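Local coordinates for protein D-alanyl-D-alanine carboxypeptidase (PDB 1XP4) that probably trims terminal D-alanine from peptidoglycan precursors, as a serine-type penicillin-binding carboxypeptidase of the S11 family, at residues 139-144 against 164-169; 280-285 against 310-315; 84-89 against 196-201; 11-16 against 252-257; 215-220 against 239-244. All blocks are in the same frame, centred on the assembly; numbering follows the deposited sequence.

Interaction 1: 139-144 against 164-169; sequences ATVVNT and EENKLS
Thr140 and Lys167 form a single antiparallel bridge between a loop and a short strand, their chains running 132° apart. Both backbone bonds of this hydrogen-bonded pair are made: Thr140 N reaches Lys167 O at 3.0 Å, and Lys167 N returns to Thr140 O at 2.8 Å. The contact lies beside the predicted active site of this S11-family carboxypeptidase. Strand 167-168 pairs on with strand 37-38, just ahead of Ser41 and Lys44, the predicted acyl-ester serine and proton acceptor, which fit an SxxK element; the Asn143 side chain lies about 8 Å from that of Lys44.

Beyond the bridge, the Asn166 amide takes over from the backbone. Its CG stands opposite the carbonyl carbon (chi1 -61°), which carries the amide across to 142-143. There Asn166 OD1 accepts two peptide N-H groups, from Val142 N at 2.9 Å in a nearly straight bond and from Asn143 N at 3.2 Å. The same amide donates from ND2 to Asn143 O, and ND2 also bonds Thr43 OG1, so both ends of the group are fixed and its rotation is set. Asn143 in turn is tied by its own amide to Gly146 and Asn149.

Aliphatic groups flank this polar centre, one against a leucine and two against a carboxylate. Ala139 CB meets Leu168 CG at 4.1 Å, where Leu168 also packs on helix 170-183. Thr140 CG2 crosses the Glu164 side chain at about a right angle, near OE1. Val142 CG1 rests against the same carboxylate, 3.8 Å from Glu164 OE2, an oxygen that also accepts Lys161 N.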
# COMPACT_ATOMS: atom_id res chain seq x y z
N ALA A 139 -13.96 6.96 6.07
CA ALA A 139 -14.16 6.64 4.66
C ALA A 139 -15.62 6.59 4.22
O ALA A 139 -16.53 6.41 5.04
CB ALA A 139 -13.48 5.33 4.33
N THR A 140 -15.82 6.77 2.92
CA THR A 140 -17.14 6.72 2.30
C THR A 140 -17.01 5.81 1.09
O THR A 140 -16.43 6.20 0.08
CB THR A 140 -17.59 8.09 1.80
OG1 THR A 140 -17.75 8.98 2.92
CG2 THR A 140 -18.90 7.97 1.03
N VAL A 141 -17.56 4.61 1.19
CA VAL A 141 -17.48 3.66 0.09
C VAL A 141 -18.86 3.24 -0.39
O VAL A 141 -19.65 2.67 0.37
CB VAL A 141 -16.69 2.39 0.49
CG1 VAL A 141 -16.52 1.46 -0.73
CG2 VAL A 141 -15.33 2.77 1.06
N VAL A 142 -19.13 3.50 -1.65
CA VAL A 142 -20.41 3.14 -2.24
C VAL A 142 -20.24 2.13 -3.38
O VAL A 142 -21.20 1.43 -3.74
CB VAL A 142 -21.15 4.40 -2.75
CG1 VAL A 142 -21.53 5.27 -1.56
CG2 VAL A 142 -20.28 5.18 -3.74
N ASN A 143 -19.04 2.06 -3.96
CA ASN A 143 -18.78 1.10 -5.03
C ASN A 143 -17.37 0.56 -4.99
O ASN A 143 -16.51 1.07 -4.27
CB ASN A 143 -19.10 1.68 -6.42
CG ASN A 143 -18.50 3.05 -6.66
OD1 ASN A 143 -17.29 3.23 -6.64
ND2 ASN A 143 -19.36 4.03 -6.90
N THR A 144 -17.13 -0.47 -5.78
CA THR A 144 -15.83 -1.13 -5.83
C THR A 144 -14.90 -0.61 -6.89
O THR A 144 -13.75 -1.03 -6.96
CB THR A 144 -15.99 -2.61 -6.10
OG1 THR A 144 -16.50 -2.80 -7.43
CG2 THR A 144 -16.97 -3.22 -5.12
N GLU A 164 -22.67 10.34 -5.92
CA GLU A 164 -21.72 10.03 -4.86
C GLU A 164 -20.45 9.41 -5.41
O GLU A 164 -20.47 8.75 -6.45
CB GLU A 164 -22.30 9.04 -3.85
CG GLU A 164 -23.20 9.62 -2.79
CD GLU A 164 -22.94 8.98 -1.45
OE1 GLU A 164 -21.83 9.18 -0.91
OE2 GLU A 164 -23.83 8.28 -0.92
N GLU A 165 -19.35 9.61 -4.70
CA GLU A 165 -18.07 9.05 -5.08
C GLU A 165 -17.39 8.53 -3.81
O GLU A 165 -17.63 9.05 -2.73
CB GLU A 165 -17.19 10.11 -5.75
CG GLU A 165 -17.58 10.42 -7.17
CD GLU A 165 -16.44 11.00 -7.97
OE1 GLU A 165 -15.30 10.49 -7.81
OE2 GLU A 165 -16.68 11.94 -8.77
N ASN A 166 -16.55 7.51 -3.94
CA ASN A 166 -15.87 6.99 -2.75
C ASN A 166 -14.95 8.09 -2.24
O ASN A 166 -14.43 8.88 -3.03
CB ASN A 166 -15.03 5.76 -3.08
CG ASN A 166 -15.85 4.61 -3.60
OD1 ASN A 166 -17.05 4.50 -3.33
ND2 ASN A 166 -15.21 3.73 -4.36
N LYS A 167 -14.76 8.15 -0.93
CA LYS A 167 -13.89 9.16 -0.34
C LYS A 167 -12.94 8.61 0.73
O LYS A 167 -13.37 7.91 1.64
CB LYS A 167 -14.72 10.29 0.26
CG LYS A 167 -15.68 10.93 -0.71
CD LYS A 167 -15.42 12.42 -0.83
CE LYS A 167 -15.68 13.16 0.47
NZ LYS A 167 -17.08 13.65 0.59
N LEU A 168 -11.66 8.94 0.60
CA LEU A 168 -10.64 8.53 1.56
C LEU A 168 -9.61 9.64 1.64
O LEU A 168 -9.39 10.36 0.66
CB LEU A 168 -9.94 7.25 1.12
CG LEU A 168 -10.53 5.92 1.59
CD1 LEU A 168 -11.52 5.38 0.57
CD2 LEU A 168 -9.41 4.92 1.78
N SER A 169 -8.97 9.79 2.79
CA SER A 169 -7.94 10.81 2.93
C SER A 169 -6.63 10.22 2.42
O SER A 169 -6.51 9.00 2.29
CB SER A 169 -7.80 11.24 4.40
OG SER A 169 -7.20 10.24 5.19

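Interaction 2: 280-285 against 310-315; sequences LRKIVQ and PEDIYL
Ile283 and Val284 together face the single residue Ile313, a classic beta bulge that shifts the register of this antiparallel pair by one. Ile313 grips both: Ile313 O accepts Ile283 N at 3.1 Å, while its N donates to Val284 O. On the other side of the bulge the regular pairing holds, with Arg281 and Leu315 exchanging two backbone bonds and Lys282 opposite Tyr314 as a non-hydrogen-bonded pair.

Lys282 slants across the Tyr314 ring. Lys282 CB sits over one face of Tyr314, 3.8 Å from the ring centroid in a CH-pi contact, and Lys282 CD follows the ring toward the hydroxyl end, 3.4 Å from Tyr314 CZ. A bend at chi3 (60°) then turns the chain toward Asp312, where Lys282 NZ and Asp312 OD2 form a long salt bridge of 3.7 Å. The other carboxylate oxygen, OD1, has a firmer partner in Gln286 N just beyond the bulged strand. Leu280 CB touches the same ring at Tyr314 CD2, 4.0 Å away.

At the bulge the end of the Ile283 side chain comes close to the opposing strand. With CG1 lodged between the backbone N and the carbonyl carbon (chi1 59°), Ile283 CD1 drops between Ile313 CG2 and Leu315 CD1, meeting the latter at 3.5 Å with the two side chains nearly perpendicular.

This antiparallel strand pair belongs to the beta-rich C-terminal domain of the PBP5 type. Ile313 and Leu315 pack on Phe369 of strand 368-373, Val284 and Ile313 on Leu349 of strand 345-350, and Val327 of a loop meets Ile283 and Leu315.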
# COMPACT_ATOMS: atom_id res chain seq x y z
N LEU A 280 18.76 6.16 5.12
CA LEU A 280 18.75 5.00 6.01
C LEU A 280 20.15 4.78 6.56
O LEU A 280 21.04 4.33 5.82
CB LEU A 280 18.32 3.73 5.27
CG LEU A 280 16.88 3.56 4.77
CD1 LEU A 280 16.77 2.22 4.06
CD2 LEU A 280 15.90 3.64 5.94
N ARG A 281 20.37 5.11 7.83
CA ARG A 281 21.68 4.90 8.43
C ARG A 281 21.63 3.56 9.15
O ARG A 281 20.71 3.29 9.91
CB ARG A 281 21.99 6.02 9.43
CG ARG A 281 23.43 5.99 9.93
CD ARG A 281 23.78 7.14 10.87
NE ARG A 281 25.19 7.09 11.27
CZ ARG A 281 25.76 7.91 12.14
NH1 ARG A 281 25.04 8.86 12.73
NH2 ARG A 281 27.05 7.79 12.44
N LYS A 282 22.62 2.70 8.89
CA LYS A 282 22.67 1.39 9.52
C LYS A 282 23.19 1.56 10.94
O LYS A 282 24.26 2.12 11.15
CB LYS A 282 23.58 0.44 8.73
CG LYS A 282 23.56 -1.01 9.22
CD LYS A 282 24.12 -1.97 8.17
CE LYS A 282 25.57 -1.65 7.81
NZ LYS A 282 26.08 -2.52 6.71
N ILE A 283 22.41 1.10 11.92
CA ILE A 283 22.79 1.22 13.32
C ILE A 283 23.34 -0.06 13.93
O ILE A 283 24.22 -0.01 14.78
CB ILE A 283 21.60 1.70 14.20
CG1 ILE A 283 20.43 0.72 14.08
CG2 ILE A 283 21.21 3.11 13.80
CD1 ILE A 283 19.31 0.99 15.07
N VAL A 284 22.80 -1.20 13.51
CA VAL A 284 23.27 -2.48 14.02
C VAL A 284 23.56 -3.42 12.86
O VAL A 284 22.81 -3.47 11.88
CB VAL A 284 22.24 -3.14 14.97
CG1 VAL A 284 22.81 -4.43 15.56
CG2 VAL A 284 21.87 -2.18 16.09
N GLN A 285 24.66 -4.15 12.98
CA GLN A 285 25.10 -5.08 11.96
C GLN A 285 24.61 -6.47 12.33
O GLN A 285 24.55 -6.82 13.51
CB GLN A 285 26.62 -5.08 11.92
CG GLN A 285 27.23 -5.17 10.54
CD GLN A 285 28.01 -3.92 10.20
OE1 GLN A 285 28.44 -3.18 11.10
NE2 GLN A 285 28.22 -3.68 8.90
N PRO A 310 19.60 -10.41 13.61
CA PRO A 310 20.08 -11.45 12.70
C PRO A 310 19.59 -11.12 11.29
O PRO A 310 19.19 -11.95 10.47
CB PRO A 310 19.28 -12.67 13.12
CG PRO A 310 17.87 -12.17 13.41
CD PRO A 310 18.17 -10.67 13.87
N GLU A 311 19.68 -9.81 11.04
CA GLU A 311 19.61 -9.19 9.72
C GLU A 311 20.11 -7.77 9.96
O GLU A 311 20.26 -7.35 11.08
CB GLU A 311 18.19 -9.15 9.20
CG GLU A 311 17.67 -10.54 8.85
CD GLU A 311 16.27 -10.49 8.26
OE1 GLU A 311 15.63 -9.44 8.33
OE2 GLU A 311 15.84 -11.48 7.68
N ASP A 312 20.39 -7.03 8.88
CA ASP A 312 20.94 -5.70 9.17
C ASP A 312 19.80 -4.70 9.55
O ASP A 312 18.78 -4.63 8.89
CB ASP A 312 21.67 -5.21 7.88
CG ASP A 312 23.17 -5.60 7.83
OD1 ASP A 312 23.67 -6.07 8.83
OD2 ASP A 312 23.83 -5.42 6.81
N ILE A 313 20.00 -3.89 10.58
CA ILE A 313 18.99 -2.94 11.01
C ILE A 313 19.32 -1.51 10.60
O ILE A 313 20.41 -1.01 10.87
CB ILE A 313 18.80 -3.01 12.54
CG1 ILE A 313 18.35 -4.43 12.93
CG2 ILE A 313 17.76 -1.99 12.99
CD1 ILE A 313 18.11 -4.62 14.41
N TYR A 314 18.36 -0.88 9.93
CA TYR A 314 18.48 0.51 9.48
C TYR A 314 17.33 1.33 10.06
O TYR A 314 16.29 0.79 10.44
CB TYR A 314 18.43 0.60 7.95
CG TYR A 314 19.60 -0.02 7.23
CD1 TYR A 314 19.70 -1.40 7.07
CD2 TYR A 314 20.60 0.77 6.67
CE1 TYR A 314 20.77 -1.98 6.39
CE2 TYR A 314 21.68 0.21 5.99
CZ TYR A 314 21.75 -1.17 5.84
OH TYR A 314 22.81 -1.73 5.16
N LEU A 315 17.54 2.65 10.12
CA LEU A 315 16.54 3.58 10.62
C LEU A 315 16.49 4.78 9.69
O LEU A 315 17.49 5.12 9.05
CB LEU A 315 16.91 4.08 12.01
CG LEU A 315 17.10 3.10 13.16
CD1 LEU A 315 17.44 3.89 14.37
CD2 LEU A 315 15.85 2.28 13.40

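Interaction 3: 84-89 against 196-201; sequences IPMEAR and STFAGM
The Phe198 ring receives Ile84 on one face, the backbone oxygen of Pro85 near its plane at one edge, and Met86 obliquely. Ile84 CD1 is the atom over the face, 3.5 Å from the Phe198 ring centroid and 22° off the normal, a CH-pi contact displaced toward CD2. Pro85 O approaches the rim at Phe198 CE2, 3.9 Å away. The side chains of selenomethionine Met86 and Phe198 cross at about a right angle, Met86 CG lying 4.1 Å from Phe198 CE2. Phe198 also stacks with the ring of Tyr91.

Ile84 reaches the ring because its CG1 lies between the backbone N and carbonyl carbon (chi1 62°) and CD1 extends straight on from there. Phe198 and Met201 close the tight hairpin of strands 195-198 and 201-204, with Phe198 N bonded to Met201 O at 2.9 Å. Both point toward the 84-89 loop, which folds into a type I turn from Met86 to Arg89. Ala99 of helix 93-103 touches both Ile84 and Phe198. At the more exposed margin the SE atom of selenomethionine Met201 rests 3.7 Å from Pro85 CD, the two side chains crossing nearly perpendicularly.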
# COMPACT_ATOMS: atom_id res chain seq x y z
N ILE A 84 -12.01 -2.75 -21.04
CA ILE A 84 -11.44 -3.48 -22.17
C ILE A 84 -12.51 -4.46 -22.63
O ILE A 84 -13.38 -4.86 -21.85
CB ILE A 84 -10.17 -4.24 -21.74
CG1 ILE A 84 -10.50 -5.28 -20.67
CG2 ILE A 84 -9.15 -3.27 -21.18
CD1 ILE A 84 -9.31 -6.04 -20.16
N PRO A 85 -12.47 -4.87 -23.90
CA PRO A 85 -13.46 -5.81 -24.41
C PRO A 85 -13.52 -7.08 -23.58
O PRO A 85 -12.48 -7.63 -23.21
CB PRO A 85 -12.98 -6.08 -25.83
CG PRO A 85 -12.29 -4.79 -26.20
CD PRO A 85 -11.52 -4.47 -24.96
N MSE A 86 -14.73 -7.55 -23.27
CA MSE A 86 -14.93 -8.77 -22.49
C MSE A 86 -16.07 -9.56 -23.10
O MSE A 86 -16.91 -10.12 -22.40
CB MSE A 86 -15.26 -8.44 -21.04
CG MSE A 86 -14.07 -7.99 -20.25
SE MSE A 86 -14.53 -7.53 -18.44
CE MSE A 86 -12.92 -6.58 -17.99
N GLU A 87 -16.09 -9.61 -24.43
CA GLU A 87 -17.15 -10.29 -25.16
C GLU A 87 -17.31 -11.77 -24.89
O GLU A 87 -18.30 -12.36 -25.30
CB GLU A 87 -16.96 -10.04 -26.67
CG GLU A 87 -17.30 -8.62 -27.09
CD GLU A 87 -18.70 -8.20 -26.64
OE1 GLU A 87 -19.64 -9.00 -26.84
OE2 GLU A 87 -18.86 -7.08 -26.10
N ALA A 88 -16.36 -12.36 -24.18
CA ALA A 88 -16.44 -13.78 -23.85
C ALA A 88 -17.16 -13.96 -22.51
O ALA A 88 -17.48 -15.08 -22.11
CB ALA A 88 -15.04 -14.37 -23.78
N ARG A 89 -17.41 -12.84 -21.82
CA ARG A 89 -18.10 -12.82 -20.53
C ARG A 89 -17.69 -13.87 -19.50
O ARG A 89 -18.49 -14.26 -18.65
CB ARG A 89 -19.62 -12.89 -20.75
CG ARG A 89 -20.28 -11.58 -21.19
CD ARG A 89 -21.58 -11.88 -21.92
NE ARG A 89 -22.73 -11.14 -21.42
CZ ARG A 89 -23.23 -11.25 -20.20
NH1 ARG A 89 -22.66 -12.07 -19.33
NH2 ARG A 89 -24.29 -10.56 -19.84
N SER A 196 0.63 -6.13 -20.27
CA SER A 196 0.41 -7.54 -20.03
C SER A 196 -0.60 -8.05 -21.04
O SER A 196 -1.00 -7.32 -21.96
CB SER A 196 -0.11 -7.75 -18.61
OG SER A 196 -0.46 -9.10 -18.37
N THR A 197 -1.02 -9.29 -20.89
CA THR A 197 -1.98 -9.87 -21.81
C THR A 197 -3.27 -10.22 -21.10
O THR A 197 -3.25 -10.72 -19.98
CB THR A 197 -1.43 -11.15 -22.47
OG1 THR A 197 0.00 -11.14 -22.45
CG2 THR A 197 -1.90 -11.23 -23.90
N PHE A 198 -4.39 -9.95 -21.75
CA PHE A 198 -5.70 -10.25 -21.18
C PHE A 198 -6.44 -11.16 -22.14
O PHE A 198 -7.11 -10.69 -23.07
CB PHE A 198 -6.51 -8.98 -20.96
CG PHE A 198 -7.85 -9.23 -20.34
CD1 PHE A 198 -7.95 -9.61 -19.00
CD2 PHE A 198 -9.02 -9.11 -21.08
CE1 PHE A 198 -9.19 -9.87 -18.41
CE2 PHE A 198 -10.26 -9.36 -20.51
CZ PHE A 198 -10.35 -9.74 -19.17
N ALA A 199 -6.33 -12.46 -21.91
CA ALA A 199 -6.99 -13.43 -22.76
C ALA A 199 -6.71 -13.16 -24.24
O ALA A 199 -7.63 -13.16 -25.05
CB ALA A 199 -8.49 -13.40 -22.50
N GLY A 200 -5.45 -12.91 -24.57
CA GLY A 200 -5.11 -12.67 -25.96
C GLY A 200 -4.68 -11.26 -26.34
O GLY A 200 -3.57 -11.08 -26.83
N MSE A 201 -5.54 -10.26 -26.13
CA MSE A 201 -5.18 -8.89 -26.48
C MSE A 201 -4.18 -8.33 -25.46
O MSE A 201 -4.03 -8.88 -24.37
CB MSE A 201 -6.41 -8.00 -26.52
CG MSE A 201 -6.95 -7.64 -25.15
SE MSE A 201 -8.37 -6.34 -25.24
CE MSE A 201 -7.32 -4.77 -25.61

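Interaction 4: 11-16 against 252-257; sequences TIAAKH and NADHQD
The lead-in to the first strand of the five-stranded antiparallel sheet meets the end of strand 244-253 here, where Ala14 and Ala253 are bridged with their CA atoms 3.8 Å apart. Strands 17-21 and 244-253 are neighbours in that sheet, and a backbone bond between His16 and Leu251 carries the pairing on from this point. Two backbone bonds make the bridge, on either side of Ala14 in sequence. Lys15 N donates to Asn252 O at 2.8 Å, and Asp254 N donates to Ala13 O at 2.7 Å in an almost straight bond (170°). Both donors stand well above the plane of the carbonyl they use; the chain turns a corner at Asn252.

The 11-16 segment bends too: Ala13 is the centre of an inverse gamma turn, closed by a weak bond from Ala14 N to Ile12 O. Lys31 NZ gathers this bend from outside by bonding both Ile12 O and Ala14 O, while Ile12 itself packs on Leu270 of helix 262-277.

Side chains add a short apolar flank and a loose charge pairing. Lys15 and Asn252 lie side by side and point the same way, Lys15 CB 3.5 Å from Asn252 CB. The Asp254 carboxylate folds back along the Ala13 peptide, with CG opposite its own carbonyl carbon (chi1 -62°). Lys15 NZ stays 4.5 Å from Asp254 OD1, beyond a salt bridge, so any attraction between them is probably modest. Asp254 OD2 comes to 3.5 Å from Ala13 C.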
# COMPACT_ATOMS: atom_id res chain seq x y z
N THR A 11 7.02 22.20 -1.61
CA THR A 11 5.56 22.09 -1.65
C THR A 11 5.20 21.29 -2.90
O THR A 11 5.83 21.45 -3.94
CB THR A 11 4.88 23.46 -1.76
OG1 THR A 11 5.36 24.31 -0.72
CG2 THR A 11 3.36 23.31 -1.63
N ILE A 12 4.19 20.44 -2.79
CA ILE A 12 3.79 19.62 -3.92
C ILE A 12 2.65 20.27 -4.70
O ILE A 12 1.77 20.90 -4.11
CB ILE A 12 3.37 18.21 -3.47
CG1 ILE A 12 3.17 17.32 -4.69
CG2 ILE A 12 2.12 18.29 -2.59
CD1 ILE A 12 3.43 15.84 -4.41
N ALA A 13 2.69 20.12 -6.01
CA ALA A 13 1.67 20.70 -6.88
C ALA A 13 0.45 19.79 -6.95
O ALA A 13 0.06 19.32 -8.03
CB ALA A 13 2.25 20.93 -8.27
N ALA A 14 -0.13 19.54 -5.79
CA ALA A 14 -1.31 18.69 -5.66
C ALA A 14 -2.07 19.21 -4.45
O ALA A 14 -1.46 19.78 -3.54
CB ALA A 14 -0.89 17.24 -5.44
N LYS A 15 -3.39 19.03 -4.43
CA LYS A 15 -4.18 19.52 -3.31
C LYS A 15 -3.96 18.73 -2.03
O LYS A 15 -3.99 19.29 -0.94
CB LYS A 15 -5.67 19.52 -3.65
CG LYS A 15 -6.03 20.44 -4.78
CD LYS A 15 -7.50 20.85 -4.73
CE LYS A 15 -7.86 21.73 -5.93
NZ LYS A 15 -6.97 22.93 -6.05
N HIS A 16 -3.72 17.43 -2.17
CA HIS A 16 -3.53 16.56 -1.01
C HIS A 16 -2.48 15.52 -1.29
O HIS A 16 -2.42 14.97 -2.39
CB HIS A 16 -4.83 15.83 -0.68
CG HIS A 16 -6.00 16.74 -0.56
ND1 HIS A 16 -6.27 17.46 0.59
CD2 HIS A 16 -6.96 17.08 -1.45
CE1 HIS A 16 -7.34 18.21 0.39
NE2 HIS A 16 -7.78 18.00 -0.84
N ASN A 252 -4.55 15.44 -5.69
CA ASN A 252 -5.26 16.15 -6.70
C ASN A 252 -4.31 17.07 -7.42
O ASN A 252 -4.12 18.22 -7.06
CB ASN A 252 -6.32 16.98 -6.02
CG ASN A 252 -7.35 17.29 -7.06
OD1 ASN A 252 -8.55 17.43 -6.76
ND2 ASN A 252 -6.91 17.29 -8.32
N ALA A 253 -3.57 16.49 -8.43
CA ALA A 253 -2.40 17.14 -8.92
C ALA A 253 -2.85 18.31 -9.70
O ALA A 253 -3.84 18.24 -10.40
CB ALA A 253 -1.61 16.20 -9.81
N ASP A 254 -2.13 19.40 -9.56
CA ASP A 254 -2.73 20.52 -10.23
C ASP A 254 -2.62 20.27 -11.69
O ASP A 254 -1.67 19.68 -12.17
CB ASP A 254 -2.03 21.84 -9.88
CG ASP A 254 -2.15 22.11 -8.39
OD1 ASP A 254 -3.07 21.59 -7.79
OD2 ASP A 254 -1.26 22.75 -7.84
N HIS A 255 -3.66 20.68 -12.39
CA HIS A 255 -3.69 20.29 -13.76
C HIS A 255 -2.79 21.24 -14.53
O HIS A 255 -2.85 22.45 -14.42
CB HIS A 255 -5.15 20.36 -14.24
CG HIS A 255 -5.21 20.24 -15.74
ND1 HIS A 255 -5.28 19.05 -16.38
CD2 HIS A 255 -5.12 21.24 -16.71
CE1 HIS A 255 -5.32 19.34 -17.68
NE2 HIS A 255 -5.23 20.65 -17.92
N GLN A 256 -1.81 20.63 -15.22
CA GLN A 256 -0.91 21.40 -16.08
C GLN A 256 -1.24 21.08 -17.54
O GLN A 256 -1.47 19.98 -17.98
CB GLN A 256 0.53 20.99 -15.76
CG GLN A 256 0.91 21.22 -14.30
CD GLN A 256 0.87 22.69 -13.94
OE1 GLN A 256 1.36 23.58 -14.62
NE2 GLN A 256 0.35 22.92 -12.72
N ASP A 257 -1.36 22.17 -18.30
CA ASP A 257 -1.84 22.04 -19.66
C ASP A 257 -0.81 21.37 -20.57
O ASP A 257 -1.18 20.59 -21.44
CB ASP A 257 -2.21 23.40 -20.25
CG ASP A 257 -2.72 23.29 -21.67
OD1 ASP A 257 -3.83 22.73 -21.85
OD2 ASP A 257 -2.03 23.75 -22.60

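Interaction 5: 215-220 against 239-244; sequences AYRGGF and TVEKGM
Arg217 sends its side chain toward Glu241, with CB directed at the strand that carries this glutamate. Arg217 CG is still 4.2 Å from Glu241 OE2, but bends at chi2 (74°) and chi3 wrap the chain round that oxygen, and Arg217 CD comes to 3.3 Å from it. NE and CZ pass alongside the same OE2 before Arg217 NH1 reaches Glu241 OE2 at 2.6 Å. This salt bridge has a bent, weak hydrogen bond, with an N-H...O angle of 123°, although the guanidinium and carboxylate planes are nearly aligned. The other end nitrogen, NH2, turns to Asp272 and Ser268, so one cation joins two acidic groups. Glu241 is likewise held twice: its OE1 is hydrogen-bonded to Ser275 OG.

A second, apolar contact lies further along the two segments. Thr239 CB sits over the centre of the Phe220 ring, 3.7 Å from its centroid in a CH-pi contact. Arg217 O lies in the plane of that ring at its edge, and the same oxygen accepts Phe220 N at 3.3 Å. Gly218 and Gly219 make the intervening bend, and the Gly219 backbone runs close beside Thr239.

Helix 262-277 supplies Asp272, Ser268 and Ser275, as well as Thr267 against Phe220 and Met271 against Thr239. The whole arrangement belongs to the start of edge strand 220-228 beside strand 234-241, where helix packs on the five-stranded sheet characteristic of penicillin-recognising enzymes; the same edge strand continues to Lys224, the predicted substrate-binding lysine, which probably belongs to a KTG-type motif.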
# COMPACT_ATOMS: atom_id res chain seq x y z
N ALA A 215 7.04 8.85 -18.32
CA ALA A 215 7.44 9.43 -17.05
C ALA A 215 8.24 8.50 -16.15
O ALA A 215 8.18 8.61 -14.92
CB ALA A 215 6.20 9.93 -16.31
N TYR A 216 8.99 7.59 -16.77
CA TYR A 216 9.83 6.63 -16.05
C TYR A 216 10.68 7.26 -14.95
O TYR A 216 11.21 8.36 -15.11
CB TYR A 216 10.76 5.93 -17.03
CG TYR A 216 11.79 5.02 -16.38
CD1 TYR A 216 11.50 3.69 -16.10
CD2 TYR A 216 13.05 5.51 -16.03
CE1 TYR A 216 12.44 2.86 -15.48
CE2 TYR A 216 13.99 4.69 -15.42
CZ TYR A 216 13.68 3.37 -15.14
OH TYR A 216 14.61 2.56 -14.53
N ARG A 217 10.81 6.54 -13.84
CA ARG A 217 11.62 6.96 -12.70
C ARG A 217 12.11 5.65 -12.09
O ARG A 217 11.33 4.86 -11.54
CB ARG A 217 10.76 7.79 -11.71
CG ARG A 217 11.15 7.71 -10.23
CD ARG A 217 12.42 8.47 -9.82
NE ARG A 217 12.20 9.90 -9.64
CZ ARG A 217 12.88 10.67 -8.79
NH1 ARG A 217 13.81 10.14 -8.00
NH2 ARG A 217 12.67 11.97 -8.74
N GLY A 218 13.41 5.40 -12.23
CA GLY A 218 14.00 4.18 -11.73
C GLY A 218 13.61 3.80 -10.31
O GLY A 218 13.75 4.60 -9.38
N GLY A 219 13.13 2.57 -10.16
CA GLY A 219 12.73 2.08 -8.85
C GLY A 219 11.25 1.79 -8.70
O GLY A 219 10.85 0.90 -7.96
N PHE A 220 10.43 2.54 -9.42
CA PHE A 220 8.97 2.43 -9.30
C PHE A 220 8.51 1.02 -9.72
O PHE A 220 9.21 0.27 -10.38
CB PHE A 220 8.32 3.52 -10.18
CG PHE A 220 7.95 4.74 -9.38
CD1 PHE A 220 8.87 5.76 -9.23
CD2 PHE A 220 6.77 4.80 -8.65
CE1 PHE A 220 8.66 6.77 -8.30
CE2 PHE A 220 6.56 5.82 -7.75
CZ PHE A 220 7.51 6.80 -7.55
N THR A 239 7.90 2.84 -4.46
CA THR A 239 9.20 2.74 -5.10
C THR A 239 10.29 2.42 -4.09
O THR A 239 10.12 2.63 -2.89
CB THR A 239 9.57 4.06 -5.79
OG1 THR A 239 10.74 3.87 -6.59
CG2 THR A 239 9.87 5.12 -4.75
N VAL A 240 11.41 1.92 -4.59
CA VAL A 240 12.55 1.62 -3.74
C VAL A 240 13.65 2.54 -4.22
O VAL A 240 14.28 2.27 -5.25
CB VAL A 240 13.04 0.17 -3.86
CG1 VAL A 240 14.25 -0.04 -2.96
CG2 VAL A 240 11.93 -0.80 -3.47
N GLU A 241 13.88 3.62 -3.48
CA GLU A 241 14.91 4.57 -3.84
C GLU A 241 15.94 4.64 -2.72
O GLU A 241 15.58 4.84 -1.56
CB GLU A 241 14.29 5.95 -4.08
CG GLU A 241 14.83 6.66 -5.30
CD GLU A 241 14.02 7.88 -5.65
OE1 GLU A 241 14.04 8.85 -4.88
OE2 GLU A 241 13.35 7.88 -6.71
N LYS A 242 17.21 4.48 -3.09
CA LYS A 242 18.32 4.51 -2.14
C LYS A 242 18.12 3.50 -1.02
O LYS A 242 18.36 3.80 0.15
CB LYS A 242 18.49 5.90 -1.57
CG LYS A 242 18.86 6.91 -2.63
CD LYS A 242 18.95 8.31 -2.06
CE LYS A 242 19.10 9.33 -3.17
NZ LYS A 242 19.21 10.72 -2.63
N GLY A 243 17.68 2.30 -1.40
CA GLY A 243 17.47 1.23 -0.45
C GLY A 243 16.22 1.31 0.41
O GLY A 243 15.98 0.41 1.22
N MSE A 244 15.43 2.37 0.23
CA MSE A 244 14.22 2.57 1.04
C MSE A 244 12.92 2.54 0.23
O MSE A 244 12.82 3.17 -0.83
CB MSE A 244 14.35 3.89 1.79
CG MSE A 244 13.13 4.33 2.59
SE MSE A 244 13.48 5.99 3.56
CE MSE A 244 12.98 7.28 2.23

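Interactions 1 and 3 are the buried contacts, both in the neighbourhood of the predicted active-site residues, but 1 relies on an asparagine amide and backbone bonds whereas 3 is apolar, without a hydrogen bond across it. Interactions 4 and 5 are partly buried and reach the same five-stranded sheet: 4 extends the pairing of strands 17-21 and 244-253 by backbone bonds, while 5 joins the start of its edge strand by a salt bridge and a CH-pi contact. Interaction 2, also partly buried, holds the C-terminal domain's bulged strand pair. It touches interaction 5 through Leu280, which packs on Gly243 and Met244 and so links the two domains.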